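Local coordinates for protein peptidyl-prolyl cis-trans isomerase (Hirschia baltica, PDB 5EX2) that probably catalyses the cis-trans isomerisation of peptide bonds preceding proline, as a periplasmic folding helper of the cyclophilin family, at residues Glu42-Val54 with Asp88-Arg100. Numbering follows the deposited sequence.
Sequences EIAPNHVAQIRKV and DLEAVDGEFVFRR
The carboxylate of E95 sits against the N-terminus of helix 45-57, just past the N-cap position A44, where the backbone N-H groups of N46 and H47 and the ring N-H of H47 (ND1) converge on its two oxygens. E95 OE2 accepts from N46 N at 2.9 Å on its syn side. E95 OE1 accepts twice: from H47 N at 2.8 Å, again syn, and from H47 ND1 at 2.7 Å on the anti side. This ring bond is nearly straight (165°) and OE1 lies in the ring plane, which, with V92 over one face, helps hold the imidazole's rotation. The glutamate gets there with CG anti to its carbonyl carbon (chi1 -75°) and an extended chain beyond. The positive end of the helix dipole would probably stabilise its charge. Replacing E95 by alanine would remove the carboxylate, and is likely to leave both backbone N-H groups without this acceptor and the H47 ring, its ND1 bond lost, freer to turn. V92 CG1 makes a CH-pi contact 3.8 Å from the H47 ring centroid, while D93 O approaches the ring edge. Further along, Q50 bends at chi2 (83°) and sends NE2 to E90 O, 2.9 Å away and nearly in line with the carbonyl; NE2 also bonds to K168 O. L89 sets both methyls against V54 CG2. At the other end the F98 ring has I43 CA over one face, with F98 CE1 4.0 Å from I43 CG1, and a water joins I43 O to V97 O. Residues 88-97, in the long loop between helix 79-83 and strand 98-100, thus run along a helix that packs on the eight-stranded cyclophilin barrel, away from the metal site: A44, H47 and I51 touch W188 of strand 187-191, H47 and I51 also M158 of strand 155-158.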
# COMPACT_ATOMS: atom_id res chain seq x y z
N GLU A 42 1.07 -10.16 4.13
CA GLU A 42 -0.01 -11.12 4.17
C GLU A 42 -0.85 -11.05 2.88
O GLU A 42 -1.57 -11.99 2.56
CB GLU A 42 -0.87 -10.87 5.42
CG GLU A 42 -0.07 -11.04 6.72
CD GLU A 42 -0.88 -10.83 7.98
OE1 GLU A 42 -1.02 -9.67 8.41
OE2 GLU A 42 -1.36 -11.83 8.56
N ILE A 43 -0.71 -9.97 2.13
CA ILE A 43 -1.50 -9.74 0.93
C ILE A 43 -0.74 -10.19 -0.33
O ILE A 43 -1.31 -10.81 -1.23
CB ILE A 43 -1.90 -8.25 0.83
CG1 ILE A 43 -2.81 -7.89 2.01
CG2 ILE A 43 -2.57 -7.97 -0.51
CD1 ILE A 43 -3.16 -6.43 2.11
N ALA A 44 0.55 -9.89 -0.38
CA ALA A 44 1.37 -10.23 -1.53
C ALA A 44 2.79 -10.57 -1.08
O ALA A 44 3.71 -9.79 -1.25
CB ALA A 44 1.38 -9.09 -2.52
N PRO A 45 2.96 -11.76 -0.46
CA PRO A 45 4.25 -12.07 0.17
C PRO A 45 5.44 -12.04 -0.78
O PRO A 45 6.49 -11.51 -0.42
CB PRO A 45 4.05 -13.50 0.69
CG PRO A 45 2.82 -14.02 0.05
CD PRO A 45 1.98 -12.83 -0.29
N ASN A 46 5.30 -12.59 -1.98
CA ASN A 46 6.45 -12.63 -2.89
C ASN A 46 6.76 -11.26 -3.46
O ASN A 46 7.92 -10.94 -3.71
CB ASN A 46 6.20 -13.64 -4.01
CG ASN A 46 6.15 -15.05 -3.49
OD1 ASN A 46 6.92 -15.43 -2.62
ND2 ASN A 46 5.23 -15.85 -4.03
N HIS A 47 5.75 -10.43 -3.66
CA HIS A 47 6.03 -9.07 -4.11
C HIS A 47 6.72 -8.26 -3.02
O HIS A 47 7.63 -7.50 -3.31
CB HIS A 47 4.75 -8.37 -4.56
CG HIS A 47 4.37 -8.71 -5.96
ND1 HIS A 47 3.80 -9.92 -6.29
CD2 HIS A 47 4.51 -8.03 -7.12
CE1 HIS A 47 3.59 -9.96 -7.60
NE2 HIS A 47 4.01 -8.82 -8.12
N VAL A 48 6.30 -8.43 -1.78
CA VAL A 48 6.95 -7.73 -0.68
C VAL A 48 8.42 -8.12 -0.58
O VAL A 48 9.29 -7.26 -0.40
CB VAL A 48 6.20 -7.98 0.64
CG1 VAL A 48 7.04 -7.62 1.87
CG2 VAL A 48 4.89 -7.23 0.63
N ALA A 49 8.72 -9.41 -0.74
CA ALA A 49 10.11 -9.85 -0.73
C ALA A 49 10.85 -9.23 -1.91
O ALA A 49 12.00 -8.81 -1.79
CB ALA A 49 10.20 -11.36 -0.78
N GLN A 50 10.21 -9.18 -3.07
CA GLN A 50 10.81 -8.57 -4.26
C GLN A 50 11.15 -7.11 -4.03
O GLN A 50 12.24 -6.65 -4.38
CB GLN A 50 9.88 -8.72 -5.45
CG GLN A 50 10.39 -8.13 -6.76
CD GLN A 50 11.32 -9.06 -7.52
OE1 GLN A 50 11.72 -10.12 -7.02
NE2 GLN A 50 11.64 -8.68 -8.75
N ILE A 51 10.23 -6.35 -3.45
CA ILE A 51 10.48 -4.93 -3.24
C ILE A 51 11.64 -4.73 -2.28
O ILE A 51 12.52 -3.92 -2.54
CB ILE A 51 9.22 -4.21 -2.73
CG1 ILE A 51 8.11 -4.24 -3.80
CG2 ILE A 51 9.53 -2.79 -2.30
CD1 ILE A 51 8.46 -3.62 -5.16
N ARG A 52 11.68 -5.47 -1.18
CA ARG A 52 12.83 -5.35 -0.28
C ARG A 52 14.14 -5.63 -1.01
O ARG A 52 15.13 -4.90 -0.85
CB ARG A 52 12.73 -6.32 0.89
CG ARG A 52 11.60 -6.03 1.85
CD ARG A 52 11.85 -6.71 3.19
NE ARG A 52 10.64 -6.69 4.00
CZ ARG A 52 9.79 -7.70 4.12
NH1 ARG A 52 10.01 -8.86 3.49
NH2 ARG A 52 8.72 -7.57 4.88
N LYS A 53 14.15 -6.68 -1.81
CA LYS A 53 15.32 -7.06 -2.58
C LYS A 53 15.75 -5.94 -3.52
O LYS A 53 16.91 -5.57 -3.56
CB LYS A 53 15.02 -8.35 -3.34
CG LYS A 53 16.12 -8.84 -4.25
CD LYS A 53 15.66 -10.10 -5.00
CE LYS A 53 16.71 -10.58 -5.99
NZ LYS A 53 17.88 -11.22 -5.33
N VAL A 54 14.81 -5.41 -4.30
CA VAL A 54 15.18 -4.38 -5.27
C VAL A 54 15.65 -3.10 -4.56
O VAL A 54 16.65 -2.50 -4.94
CB VAL A 54 14.01 -4.08 -6.24
CG1 VAL A 54 14.36 -2.97 -7.21
CG2 VAL A 54 13.64 -5.34 -7.01
N ASP A 88 20.15 -7.28 -13.20
CA ASP A 88 20.12 -8.66 -12.78
C ASP A 88 18.95 -8.89 -11.82
O ASP A 88 19.09 -8.81 -10.60
CB ASP A 88 21.44 -9.03 -12.10
CG ASP A 88 21.45 -10.45 -11.60
OD1 ASP A 88 20.56 -11.24 -11.99
OD2 ASP A 88 22.36 -10.79 -10.81
N LEU A 89 17.78 -9.15 -12.38
CA LEU A 89 16.56 -9.18 -11.59
C LEU A 89 15.53 -10.05 -12.29
O LEU A 89 15.31 -9.90 -13.49
CB LEU A 89 16.03 -7.76 -11.40
CG LEU A 89 14.83 -7.59 -10.49
CD1 LEU A 89 15.15 -8.06 -9.08
CD2 LEU A 89 14.46 -6.12 -10.50
N GLU A 90 14.94 -10.99 -11.55
CA GLU A 90 13.92 -11.88 -12.10
C GLU A 90 12.52 -11.36 -11.83
O GLU A 90 12.27 -10.62 -10.87
CB GLU A 90 14.07 -13.29 -11.52
CG GLU A 90 15.39 -13.97 -11.87
CD GLU A 90 15.56 -14.18 -13.37
OE1 GLU A 90 14.58 -14.59 -14.03
OE2 GLU A 90 16.67 -13.91 -13.88
N ALA A 91 11.60 -11.76 -12.69
CA ALA A 91 10.20 -11.41 -12.53
C ALA A 91 9.60 -12.17 -11.36
O ALA A 91 10.17 -13.16 -10.88
CB ALA A 91 9.43 -11.70 -13.81
N VAL A 92 8.45 -11.70 -10.91
CA VAL A 92 7.73 -12.34 -9.83
C VAL A 92 6.33 -12.70 -10.33
O VAL A 92 5.71 -11.93 -11.04
CB VAL A 92 7.67 -11.41 -8.59
CG1 VAL A 92 7.21 -10.01 -8.97
CG2 VAL A 92 6.82 -12.00 -7.49
N ASP A 93 5.86 -13.89 -9.97
CA ASP A 93 4.55 -14.34 -10.43
C ASP A 93 3.46 -13.48 -9.82
O ASP A 93 3.57 -13.02 -8.68
CB ASP A 93 4.29 -15.81 -10.07
CG ASP A 93 5.03 -16.78 -10.97
OD1 ASP A 93 5.66 -16.33 -11.94
OD2 ASP A 93 4.96 -18.00 -10.71
N GLY A 94 2.39 -13.28 -10.58
CA GLY A 94 1.29 -12.45 -10.13
C GLY A 94 0.73 -12.93 -8.81
O GLY A 94 0.62 -14.14 -8.55
N GLU A 95 0.38 -11.96 -7.96
CA GLU A 95 -0.27 -12.19 -6.69
C GLU A 95 -1.44 -11.22 -6.64
O GLU A 95 -1.36 -10.16 -6.00
CB GLU A 95 0.68 -11.95 -5.51
CG GLU A 95 1.70 -13.04 -5.28
CD GLU A 95 2.67 -12.71 -4.17
OE1 GLU A 95 3.25 -11.60 -4.20
OE2 GLU A 95 2.85 -13.55 -3.25
N PHE A 96 -2.53 -11.57 -7.30
CA PHE A 96 -3.63 -10.64 -7.48
C PHE A 96 -4.68 -10.77 -6.39
O PHE A 96 -5.46 -9.85 -6.14
CB PHE A 96 -4.29 -10.84 -8.84
CG PHE A 96 -3.34 -10.78 -10.02
CD1 PHE A 96 -2.20 -10.02 -10.00
CD2 PHE A 96 -3.62 -11.50 -11.16
CE1 PHE A 96 -1.36 -9.99 -11.11
CE2 PHE A 96 -2.79 -11.46 -12.27
CZ PHE A 96 -1.66 -10.71 -12.23
N VAL A 97 -4.71 -11.95 -5.78
CA VAL A 97 -5.62 -12.22 -4.67
C VAL A 97 -4.86 -13.04 -3.65
O VAL A 97 -3.80 -13.58 -3.95
CB VAL A 97 -6.89 -12.98 -5.11
CG1 VAL A 97 -7.68 -12.20 -6.14
CG2 VAL A 97 -6.54 -14.36 -5.66
N PHE A 98 -5.40 -13.14 -2.44
CA PHE A 98 -4.85 -14.04 -1.45
C PHE A 98 -5.98 -14.83 -0.83
O PHE A 98 -7.14 -14.42 -0.86
CB PHE A 98 -4.02 -13.29 -0.40
CG PHE A 98 -4.79 -12.34 0.48
CD1 PHE A 98 -5.21 -11.12 0.01
CD2 PHE A 98 -5.01 -12.65 1.81
CE1 PHE A 98 -5.88 -10.23 0.84
CE2 PHE A 98 -5.68 -11.77 2.64
CZ PHE A 98 -6.12 -10.56 2.15
N ARG A 99 -5.62 -16.00 -0.30
CA ARG A 99 -6.55 -16.89 0.39
C ARG A 99 -6.58 -16.49 1.85
O ARG A 99 -5.59 -16.68 2.56
CB ARG A 99 -6.13 -18.34 0.26
CG ARG A 99 -5.95 -18.83 -1.16
CD ARG A 99 -7.24 -18.83 -1.91
NE ARG A 99 -8.23 -19.68 -1.25
CZ ARG A 99 -9.51 -19.73 -1.60
NH1 ARG A 99 -9.93 -18.96 -2.60
NH2 ARG A 99 -10.36 -20.52 -0.95
N ARG A 100 -7.69 -15.90 2.28
CA ARG A 100 -7.82 -15.37 3.62
C ARG A 100 -8.64 -16.30 4.53
O ARG A 100 -9.73 -16.73 4.15
CB ARG A 100 -8.45 -14.00 3.53
CG ARG A 100 -8.55 -13.28 4.86
CD ARG A 100 -9.19 -11.90 4.73
NE ARG A 100 -10.55 -11.98 4.22
CZ ARG A 100 -11.64 -12.13 4.98
NH1 ARG A 100 -11.54 -12.18 6.30
NH2 ARG A 100 -12.82 -12.24 4.40
O HOH W 1 -1.36 -13.07 -2.73
O HOH W 2 4.42 -14.73 -6.66